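Local coordinates for holo-[acyl-carrier-protein] synthase (PDB 5XUM), which belongs to the 4'-phosphopantetheinyl transferase superfamily and is modelled here as an assembly of three protein chains, at residues 87-92 against 107-113; 143-149 against 162-168; 19-24 against 41-46. One frame throughout, in Å; residues are numbered along the deposited sequence.

Contact 1. Residues 87-92 against 107-113; sequences FFNYAH and LEKRKGD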
loop_
_atom_site.group_PDB
_atom_site.type_symbol
_atom_site.label_atom_id
_atom_site.label_comp_id
_atom_site.label_asym_id
_atom_site.label_seq_id
_atom_site.Cartn_x
_atom_site.Cartn_y
_atom_site.Cartn_z
ATOM N N PHE A 87 11.273 2.483 12.965
ATOM C CA PHE A 87 12.054 1.289 12.631
ATOM C C PHE A 87 11.643 0.618 11.315
ATOM O O PHE A 87 12.053 -0.511 11.032
ATOM C CB PHE A 87 12.095 0.286 13.800
ATOM C CG PHE A 87 10.769 -0.348 14.120
ATOM C CD1 PHE A 87 10.480 -1.639 13.686
ATOM C CD2 PHE A 87 9.817 0.332 14.875
ATOM C CE1 PHE A 87 9.262 -2.233 13.985
ATOM C CE2 PHE A 87 8.597 -0.256 15.178
ATOM C CZ PHE A 87 8.319 -1.540 14.733
ATOM N N PHE A 88 10.840 1.315 10.511
ATOM C CA PHE A 88 10.547 0.848 9.158
ATOM C C PHE A 88 11.862 0.780 8.386
ATOM O O PHE A 88 12.723 1.647 8.545
ATOM C CB PHE A 88 9.532 1.766 8.451
ATOM C CG PHE A 88 9.976 3.202 8.333
ATOM C CD1 PHE A 88 9.670 4.124 9.330
ATOM C CD2 PHE A 88 10.695 3.635 7.222
ATOM C CE1 PHE A 88 10.083 5.445 9.228
ATOM C CE2 PHE A 88 11.116 4.955 7.116
ATOM C CZ PHE A 88 10.806 5.862 8.119
ATOM N N ASN A 89 12.041 -0.261 7.581
ATOM C CA ASN A 89 13.249 -0.357 6.763
ATOM C C ASN A 89 12.980 -0.220 5.268
ATOM O O ASN A 89 13.910 -0.186 4.462
ATOM C CB ASN A 89 14.079 -1.610 7.095
ATOM C CG ASN A 89 13.295 -2.905 6.966
ATOM O OD1 ASN A 89 12.069 -2.909 6.842
ATOM N ND2 ASN A 89 14.014 -4.022 7.001
ATOM N N TYR A 90 11.703 -0.118 4.910
ATOM C CA TYR A 90 11.319 0.113 3.525
ATOM C C TYR A 90 10.353 1.280 3.398
ATOM O O TYR A 90 9.378 1.386 4.146
ATOM C CB TYR A 90 10.742 -1.160 2.888
ATOM C CG TYR A 90 11.812 -2.102 2.394
ATOM C CD1 TYR A 90 12.190 -2.115 1.053
ATOM C CD2 TYR A 90 12.466 -2.966 3.272
ATOM C CE1 TYR A 90 13.180 -2.967 0.596
ATOM C CE2 TYR A 90 13.457 -3.822 2.826
ATOM C CZ TYR A 90 13.812 -3.817 1.492
ATOM O OH TYR A 90 14.798 -4.668 1.052
ATOM N N ALA A 91 10.661 2.171 2.462
ATOM C CA ALA A 91 9.758 3.243 2.084
ATOM C C ALA A 91 9.473 3.100 0.600
ATOM O O ALA A 91 10.355 3.294 -0.237
ATOM C CB ALA A 91 10.370 4.602 2.389
ATOM N N HIS A 92 8.242 2.719 0.287
ATOM C CA HIS A 92 7.806 2.593 -1.089
ATOM C C HIS A 92 7.099 3.860 -1.456
ATOM O O HIS A 92 6.060 4.202 -0.878
ATOM C CB HIS A 92 6.908 1.372 -1.244
ATOM C CG HIS A 92 7.564 0.082 -0.809
ATOM N ND1 HIS A 92 8.466 -0.567 -1.573
ATOM C CD2 HIS A 92 7.428 -0.666 0.361
ATOM C CE1 HIS A 92 8.880 -1.676 -0.931
ATOM N NE2 HIS A 92 8.245 -1.735 0.252
ATOM N N LEU A 107 5.088 2.915 4.145
ATOM C CA LEU A 107 6.185 2.494 5.012
ATOM C C LEU A 107 5.997 1.041 5.440
ATOM O O LEU A 107 4.907 0.638 5.855
ATOM C CB LEU A 107 6.319 3.426 6.223
ATOM C CG LEU A 107 6.520 4.924 5.932
ATOM C CD1 LEU A 107 6.585 5.718 7.226
ATOM C CD2 LEU A 107 7.759 5.187 5.088
ATOM N N GLU A 108 7.066 0.263 5.322
ATOM C CA GLU A 108 7.019 -1.178 5.559
ATOM C C GLU A 108 8.166 -1.612 6.470
ATOM O O GLU A 108 9.285 -1.106 6.361
ATOM C CB GLU A 108 7.096 -1.928 4.219
ATOM C CG GLU A 108 7.065 -3.451 4.315
ATOM C CD GLU A 108 7.318 -4.145 2.984
ATOM O OE1 GLU A 108 8.171 -3.674 2.196
ATOM O OE2 GLU A 108 6.669 -5.182 2.729
ATOM N N LYS A 109 7.869 -2.539 7.376
ATOM C CA LYS A 109 8.904 -3.219 8.144
ATOM C C LYS A 109 9.000 -4.663 7.660
ATOM O O LYS A 109 8.083 -5.463 7.864
ATOM C CB LYS A 109 8.626 -3.142 9.654
ATOM C CG LYS A 109 9.485 -4.056 10.534
ATOM C CD LYS A 109 10.974 -3.770 10.403
ATOM C CE LYS A 109 11.800 -4.758 11.212
ATOM N NZ LYS A 109 13.213 -4.784 10.751
ATOM N N ARG A 110 10.106 -4.976 6.993
ATOM C CA ARG A 110 10.388 -6.342 6.576
ATOM C C ARG A 110 11.313 -6.997 7.584
ATOM O O ARG A 110 12.203 -6.343 8.135
ATOM C CB ARG A 110 11.064 -6.373 5.209
ATOM C CG ARG A 110 10.175 -6.024 4.030
ATOM C CD ARG A 110 10.893 -6.393 2.744
ATOM N NE ARG A 110 10.345 -5.718 1.571
ATOM C CZ ARG A 110 10.926 -5.716 0.375
ATOM N NH1 ARG A 110 12.082 -6.345 0.194
ATOM N NH2 ARG A 110 10.358 -5.079 -0.639
ATOM N N LYS A 111 11.094 -8.287 7.819
ATOM C CA LYS A 111 12.025 -9.109 8.584
ATOM C C LYS A 111 13.365 -9.100 7.852
ATOM O O LYS A 111 13.421 -9.368 6.650
ATOM C CB LYS A 111 11.479 -10.538 8.717
ATOM C CG LYS A 111 12.417 -11.541 9.379
ATOM C CD LYS A 111 11.859 -12.954 9.274
ATOM C CE LYS A 111 12.884 -14.011 9.663
ATOM N NZ LYS A 111 13.136 -14.060 11.131
ATOM N N GLY A 112 14.430 -8.758 8.574
ATOM C CA GLY A 112 15.776 -8.722 8.007
ATOM C C GLY A 112 15.995 -7.560 7.059
ATOM O O GLY A 112 15.511 -6.450 7.305
ATOM N N ASP A 113 16.728 -7.827 5.974
ATOM C CA ASP A 113 17.053 -6.827 4.941
ATOM C C ASP A 113 17.861 -5.640 5.469
ATOM O O ASP A 113 17.800 -4.534 4.924
ATOM C CB ASP A 113 15.794 -6.356 4.192
ATOM C CG ASP A 113 15.588 -7.082 2.873
ATOM O OD1 ASP A 113 16.560 -7.206 2.097
ATOM O OD2 ASP A 113 14.446 -7.510 2.601
HETATM O O HOH W 1 14.079 -2.203 10.987
#

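Contact 2. Residues 143-149 against 162-168; sequences LPPFTLK and YGNILIG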
loop_
_atom_site.group_PDB
_atom_site.type_symbol
_atom_site.label_atom_id
_atom_site.label_comp_id
_atom_site.label_asym_id
_atom_site.label_seq_id
_atom_site.Cartn_x
_atom_site.Cartn_y
_atom_site.Cartn_z
ATOM N N LEU A 143 16.067 -1.653 15.689
ATOM C CA LEU A 143 16.772 -0.406 15.961
ATOM C C LEU A 143 16.678 0.534 14.763
ATOM O O LEU A 143 16.910 0.112 13.628
ATOM C CB LEU A 143 18.241 -0.661 16.325
ATOM C CG LEU A 143 18.551 -1.336 17.668
ATOM C CD1 LEU A 143 20.040 -1.633 17.783
ATOM C CD2 LEU A 143 18.079 -0.491 18.845
ATOM N N PRO A 144 16.317 1.809 15.014
ATOM C CA PRO A 144 16.293 2.838 13.973
ATOM C C PRO A 144 17.696 3.048 13.383
ATOM O O PRO A 144 18.688 2.825 14.085
ATOM C CB PRO A 144 15.816 4.086 14.726
ATOM C CG PRO A 144 15.082 3.560 15.913
ATOM C CD PRO A 144 15.844 2.334 16.309
ATOM N N PRO A 145 17.779 3.467 12.102
ATOM C CA PRO A 145 19.044 3.470 11.350
ATOM C C PRO A 145 20.205 4.238 11.993
ATOM O O PRO A 145 21.335 3.749 11.973
ATOM C CB PRO A 145 18.661 4.094 9.997
ATOM C CG PRO A 145 17.328 4.731 10.208
ATOM C CD PRO A 145 16.651 3.913 11.262
ATOM N N PHE A 146 19.936 5.415 12.551
ATOM C CA PHE A 146 20.994 6.218 13.172
ATOM C C PHE A 146 21.436 5.658 14.522
ATOM O O PHE A 146 22.614 5.739 14.871
ATOM C CB PHE A 146 20.582 7.685 13.298
ATOM C CG PHE A 146 20.616 8.431 11.996
ATOM C CD1 PHE A 146 21.796 9.014 11.547
ATOM C CD2 PHE A 146 19.471 8.546 11.214
ATOM C CE1 PHE A 146 21.833 9.702 10.344
ATOM C CE2 PHE A 146 19.504 9.228 10.010
ATOM C CZ PHE A 146 20.684 9.810 9.575
ATOM N N THR A 147 20.488 5.093 15.267
ATOM C CA THR A 147 20.790 4.394 16.514
ATOM C C THR A 147 21.683 3.187 16.223
ATOM O O THR A 147 22.694 2.978 16.901
ATOM C CB THR A 147 19.502 3.948 17.242
ATOM O OG1 THR A 147 18.660 5.085 17.457
ATOM C CG2 THR A 147 19.824 3.304 18.592
ATOM N N LEU A 148 21.314 2.411 15.206
ATOM C CA LEU A 148 22.100 1.257 14.778
ATOM C C LEU A 148 23.483 1.672 14.269
ATOM O O LEU A 148 24.486 1.051 14.622
ATOM C CB LEU A 148 21.348 0.451 13.710
ATOM C CG LEU A 148 22.016 -0.805 13.136
ATOM C CD1 LEU A 148 22.210 -1.880 14.197
ATOM C CD2 LEU A 148 21.223 -1.351 11.956
ATOM N N LYS A 149 23.520 2.726 13.455
ATOM C CA LYS A 149 24.761 3.242 12.866
ATOM C C LYS A 149 25.774 3.672 13.932
ATOM O O LYS A 149 26.967 3.377 13.818
ATOM C CB LYS A 149 24.444 4.411 11.926
ATOM C CG LYS A 149 25.589 4.854 11.031
ATOM C CD LYS A 149 25.167 6.033 10.168
ATOM C CE LYS A 149 26.359 6.697 9.495
ATOM N NZ LYS A 149 26.972 5.844 8.439
ATOM N N TYR A 162 20.327 -0.434 4.886
ATOM C CA TYR A 162 19.154 -0.493 5.747
ATOM C C TYR A 162 17.904 -0.529 4.866
ATOM O O TYR A 162 17.330 0.515 4.551
ATOM C CB TYR A 162 19.130 0.724 6.672
ATOM C CG TYR A 162 18.230 0.591 7.879
ATOM C CD1 TYR A 162 18.736 0.140 9.098
ATOM C CD2 TYR A 162 16.880 0.938 7.813
ATOM C CE1 TYR A 162 17.920 0.025 10.212
ATOM C CE2 TYR A 162 16.057 0.825 8.923
ATOM C CZ TYR A 162 16.584 0.367 10.119
ATOM O OH TYR A 162 15.775 0.253 11.223
ATOM N N GLY A 163 17.499 -1.732 4.462
ATOM C CA GLY A 163 16.369 -1.905 3.545
ATOM C C GLY A 163 16.591 -1.160 2.239
ATOM O O GLY A 163 17.609 -1.360 1.584
ATOM N N ASN A 164 15.645 -0.295 1.867
ATOM C CA ASN A 164 15.815 0.581 0.697
ATOM C C ASN A 164 15.928 2.066 1.076
ATOM O O ASN A 164 15.814 2.951 0.223
ATOM C CB ASN A 164 14.705 0.346 -0.345
ATOM C CG ASN A 164 13.378 0.989 0.042
ATOM O OD1 ASN A 164 13.175 1.397 1.186
ATOM N ND2 ASN A 164 12.467 1.084 -0.921
ATOM N N ILE A 165 16.155 2.320 2.364
ATOM C CA ILE A 165 16.292 3.671 2.905
ATOM C C ILE A 165 17.729 4.156 2.733
ATOM O O ILE A 165 18.672 3.400 2.970
ATOM C CB ILE A 165 15.961 3.716 4.421
ATOM C CG1 ILE A 165 14.720 2.877 4.758
ATOM C CG2 ILE A 165 15.802 5.152 4.910
ATOM C CD1 ILE A 165 13.412 3.402 4.200
ATOM N N LEU A 166 17.890 5.412 2.324
ATOM C CA LEU A 166 19.207 6.053 2.321
ATOM C C LEU A 166 19.404 6.826 3.621
ATOM O O LEU A 166 18.485 7.490 4.102
ATOM C CB LEU A 166 19.373 6.985 1.115
ATOM C CG LEU A 166 19.250 6.402 -0.297
ATOM C CD1 LEU A 166 19.282 7.522 -1.327
ATOM C CD2 LEU A 166 20.335 5.371 -0.592
ATOM N N ILE A 167 20.604 6.734 4.185
ATOM C CA ILE A 167 20.910 7.344 5.482
ATOM C C ILE A 167 21.956 8.448 5.338
ATOM O O ILE A 167 23.064 8.204 4.855
ATOM C CB ILE A 167 21.390 6.279 6.494
ATOM C CG1 ILE A 167 20.295 5.237 6.718
ATOM C CG2 ILE A 167 21.791 6.913 7.820
ATOM C CD1 ILE A 167 20.830 3.838 6.904
ATOM N N GLY A 168 21.589 9.657 5.754
ATOM C CA GLY A 168 22.492 10.805 5.724
ATOM C C GLY A 168 22.747 11.321 4.321
ATOM O O GLY A 168 23.844 11.789 4.012
#

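Contact 3. Residues 19-24 against 41-46; sequences FAERIL and FIAGRF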
loop_
_atom_site.group_PDB
_atom_site.type_symbol
_atom_site.label_atom_id
_atom_site.label_comp_id
_atom_site.label_asym_id
_atom_site.label_seq_id
_atom_site.Cartn_x
_atom_site.Cartn_y
_atom_site.Cartn_z
ATOM N N PHE A 19 9.675 28.532 -1.919
ATOM C CA PHE A 19 9.591 27.522 -0.857
ATOM C C PHE A 19 10.782 26.562 -0.866
ATOM O O PHE A 19 11.026 25.864 0.122
ATOM C CB PHE A 19 8.280 26.734 -0.967
ATOM C CG PHE A 19 7.092 27.420 -0.342
ATOM C CD1 PHE A 19 5.894 26.733 -0.178
ATOM C CD2 PHE A 19 7.166 28.743 0.096
ATOM C CE1 PHE A 19 4.791 27.351 0.393
ATOM C CE2 PHE A 19 6.068 29.365 0.671
ATOM C CZ PHE A 19 4.879 28.667 0.820
ATOM N N ALA A 20 11.514 26.540 -1.981
ATOM C CA ALA A 20 12.707 25.701 -2.148
ATOM C C ALA A 20 13.707 25.845 -1.003
ATOM O O ALA A 20 14.290 24.858 -0.553
ATOM C CB ALA A 20 13.388 26.011 -3.474
ATOM N N GLU A 21 13.894 27.078 -0.539
ATOM C CA GLU A 21 14.851 27.383 0.525
ATOM C C GLU A 21 14.419 26.832 1.889
ATOM O O GLU A 21 15.260 26.558 2.747
ATOM C CB GLU A 21 15.088 28.895 0.605
ATOM C CG GLU A 21 15.638 29.504 -0.682
ATOM C CD GLU A 21 15.614 31.024 -0.686
ATOM O OE1 GLU A 21 16.137 31.640 0.268
ATOM O OE2 GLU A 21 15.082 31.606 -1.656
ATOM N N ARG A 22 13.112 26.660 2.074
ATOM C CA ARG A 22 12.553 26.204 3.349
ATOM C C ARG A 22 12.394 24.683 3.455
ATOM O O ARG A 22 12.571 24.114 4.536
ATOM C CB ARG A 22 11.206 26.886 3.618
ATOM C CG ARG A 22 11.293 28.381 3.903
ATOM C CD ARG A 22 11.836 28.673 5.294
ATOM N NE ARG A 22 10.962 28.152 6.343
ATOM C CZ ARG A 22 11.249 28.166 7.643
ATOM N NH1 ARG A 22 12.396 28.675 8.076
ATOM N NH2 ARG A 22 10.383 27.666 8.515
ATOM N N ILE A 23 12.062 24.032 2.342
ATOM C CA ILE A 23 11.699 22.609 2.375
ATOM C C ILE A 23 12.782 21.638 1.890
ATOM O O ILE A 23 12.779 20.469 2.279
ATOM C CB ILE A 23 10.369 22.324 1.629
ATOM C CG1 ILE A 23 10.520 22.531 0.115
ATOM C CG2 ILE A 23 9.241 23.172 2.208
ATOM C CD1 ILE A 23 9.536 21.735 -0.720
ATOM N N LEU A 24 13.701 22.117 1.056
ATOM C CA LEU A 24 14.686 21.235 0.424
ATOM C C LEU A 24 15.948 21.032 1.253
ATOM O O LEU A 24 16.467 21.971 1.853
ATOM C CB LEU A 24 15.068 21.740 -0.970
ATOM C CG LEU A 24 14.014 21.864 -2.073
ATOM C CD1 LEU A 24 14.706 22.267 -3.364
ATOM C CD2 LEU A 24 13.217 20.577 -2.268
ATOM N N PHE A 41 9.064 20.404 -9.601
ATOM C CA PHE A 41 9.987 19.716 -8.704
ATOM C C PHE A 41 9.692 20.052 -7.246
ATOM O O PHE A 41 9.626 19.158 -6.401
ATOM C CB PHE A 41 11.445 20.043 -9.045
ATOM C CG PHE A 41 12.444 19.290 -8.211
ATOM C CD1 PHE A 41 12.805 17.987 -8.540
ATOM C CD2 PHE A 41 13.018 19.878 -7.086
ATOM C CE1 PHE A 41 13.724 17.288 -7.770
ATOM C CE2 PHE A 41 13.936 19.183 -6.310
ATOM C CZ PHE A 41 14.290 17.886 -6.652
ATOM N N ILE A 42 9.512 21.342 -6.971
ATOM C CA ILE A 42 9.226 21.833 -5.627
ATOM C C ILE A 42 7.885 21.312 -5.130
ATOM O O ILE A 42 7.778 20.845 -3.995
ATOM C CB ILE A 42 9.246 23.382 -5.567
ATOM C CG1 ILE A 42 10.626 23.925 -5.957
ATOM C CG2 ILE A 42 8.826 23.887 -4.190
ATOM C CD1 ILE A 42 11.790 23.294 -5.216
ATOM N N ALA A 43 6.872 21.396 -5.990
ATOM C CA ALA A 43 5.540 20.894 -5.681
ATOM C C ALA A 43 5.582 19.398 -5.351
ATOM O O ALA A 43 4.979 18.956 -4.373
ATOM C CB ALA A 43 4.593 21.171 -6.840
ATOM N N GLY A 44 6.317 18.638 -6.161
ATOM C CA GLY A 44 6.471 17.199 -5.967
ATOM C C GLY A 44 7.162 16.828 -4.664
ATOM O O GLY A 44 6.733 15.902 -3.973
ATOM N N ARG A 45 8.228 17.552 -4.329
ATOM C CA ARG A 45 8.971 17.311 -3.090
ATOM C C ARG A 45 8.176 17.701 -1.849
ATOM O O ARG A 45 8.273 17.035 -0.819
ATOM C CB ARG A 45 10.336 18.012 -3.106
ATOM C CG ARG A 45 11.505 17.094 -3.440
ATOM C CD ARG A 45 11.310 16.380 -4.767
ATOM N NE ARG A 45 12.294 15.326 -4.990
ATOM C CZ ARG A 45 12.243 14.455 -5.994
ATOM N NH1 ARG A 45 11.250 14.501 -6.876
ATOM N NH2 ARG A 45 13.187 13.531 -6.117
ATOM N N PHE A 46 7.392 18.772 -1.955
ATOM C CA PHE A 46 6.491 19.170 -0.876
ATOM C C PHE A 46 5.449 18.081 -0.628
ATOM O O PHE A 46 5.194 17.712 0.522
ATOM C CB PHE A 46 5.799 20.500 -1.195
ATOM C CG PHE A 46 5.259 21.207 0.020
ATOM C CD1 PHE A 46 4.000 20.899 0.524
ATOM C CD2 PHE A 46 6.016 22.177 0.665
ATOM C CE1 PHE A 46 3.505 21.546 1.648
ATOM C CE2 PHE A 46 5.528 22.830 1.787
ATOM C CZ PHE A 46 4.271 22.512 2.279
#

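Contact 1. Residues 87-92 against 107-113
Glu108 OE1 is gripped from opposite faces of its carboxylate plane, by His92 NE2 across the contact at 2.7 Å and by Arg110 NE at 3.0 Å. With CG opposite its backbone N (chi1 180°) and an extended chain, Glu108 runs alongside Tyr90 to reach the histidine. The histidine bond is nearly straight (167° at the hydrogen) and lies in the imidazole plane. The other carboxylate oxygen, OE2, takes a hydrogen bond from Ile2 N of the second subunit, and Arg110 NH2 donates to the O of that residue. The Arg110 guanidinium lies flat over one face of the Tyr90 ring, planes 14° apart and CZ 3.7 Å from the ring centroid, a cation-pi stack. Asp113 OD2 forms a salt bridge with Arg110 NH1, and Asp113 CB lies at the edge of the Tyr90 ring. The backbones are the open end of the antiparallel hairpin of strands 90-97 and 100-108, where Asn89 and Tyr90 both face Glu108 in a classic beta bulge: Tyr90 N bonds Glu108 O, while Asn89 N reaches it only weakly. Beyond the bulge, Asn89 OD1 takes Arg110 N on an in-plane lone pair at 2.9 Å, and Asn89 ND2 returns to Arg110 O at 3.2 Å. On the Ala91 side, Leu107 CD1 sits 4.1 Å from the Phe88 ring centroid, and Leu107 CD2 touches Ala91 CB at 3.8 Å.

Contact 2. Residues 143-149 against 162-168
A largely apolar contact joins the first turn of helix 145-154 to the C-terminal end of the chain, where strand 158-162 gives way through a type II' beta turn, Tyr162 to Ile165, to the short strand 166-167. Two residues of the second segment, Tyr162 and Ile167, do most of the touching. Tyr162 has its CG anti to the backbone N (chi1 -162°), which carries the ring against Pro145 at the start of the helix. Pro145 CB stands over the middle of one face of the Tyr162 ring, 4.0 Å from the centroid and only 6° off the normal, while Pro145 CD lies 3.7 Å from Tyr162 CZ. Leu148 CD2 comes to the ring edge, in plane, 4.0 Å from Tyr162 CE1. The phenol end is fixed by a short hydrogen bond, Tyr162 OH to Leu143 O at 2.7 Å, with the hydroxyl tilted 30° from the carbonyl plane. Ile167 fits between Pro145 and Phe146: its CD1 meets Pro145 CB at 3.8 Å, and its CG2 lies over one face of the Phe146 ring, 3.9 Å from the centroid and displaced toward the rim. Pro144 occupies the N-cap position of the helix, and Asp84 receives hydrogen bonds from Phe146 N and Thr147 OG1 at the same end. Apart from the phenol bond, the segments are held mostly by aliphatic groups on aromatic faces and edges, with Pro145 against Ile167 a purely aliphatic pair; that one directional bond probably helps to set where the phenol end lies, while CH-pi and van der Waals contacts shape the rest.

Contact 3. Residues 19-24 against 41-46
Two helices of the N-terminal part of the chain meet here, the short helix 20-23 with its exit residue Leu24 and the long helix 38-56, by apolar packing, with no hydrogen bond between the segments. Ile42 CD1 is pinched between two partners, Ala20 CB and Leu24 CD1, each 3.6 Å away. The first torsion of Ile42 (chi1 -61°) sets CG1 anti to the carbonyl carbon and CG2 anti to the backbone N, and the two branches part: CG1 carries CD1 to Ala20 and Leu24, while Ile42 CG2 goes to Ile23 CD1 at 4.1 Å. Ile23 lies one turn along from Ala20. With CG1 between its backbone N and carbonyl carbon (chi1 69°), it turns both branches to Phe46. Ile23 CG2 comes to 3.7 Å from Phe46 CD2, and Ile23 CD1 to 3.8 Å from that atom, the two side chains crossing at about a right angle. Ile23 CD1 also rests 3.8 Å from Ile42 O, against the backbone of the longer helix. Helix 26-34, on the connection between the segments, also packs here: its Phe32 touches Ala20 and Ile42, while Leu10 of strand 2-11 touches Phe46 and Ala43, and Phe65 touches Ile23 and meets the Phe46 ring with planes at about 60°. Leu24 divides its branches: besides meeting Ile42, CD1 lies at the edge of the Phe41 ring, near its plane, and CD2 packs 3.9 Å from Arg45 CB. The end of Arg45 leads away from Leu24, laying its guanidinium with one face over Phe41 CE1. Arg45 NH2 is hydrogen-bonded to Phe70 O, which ties this helix to strand 68-73. The exit of the short helix is held as well, Ile23 O accepting from Lys49 NZ further along the longer one.

Contacts 1 and 2 adjoin, their centres 10 Å apart, and meet through backbone and side chain: Asp113 O lies 2.9 Å from Gly163 N, and Asn164 OD1 lies 2.9 Å from Ala91 N, both probable hydrogen bonds. The turn at 162-165 thus packs directly beside the bulge of contact 1, where Ile165 CG1 comes 3.2 Å from Asn89 O. Contact 3 stands apart on the opposite side of the chain's centre and touches neither, its nearest atoms about 12 Å from contact 1 and about 10 Å from contact 2. A glycerol, probably from the crystallisation liquor, lies about 4 Å from the Phe46 side chain; of the three contacts, contact 1 touches the second subunit.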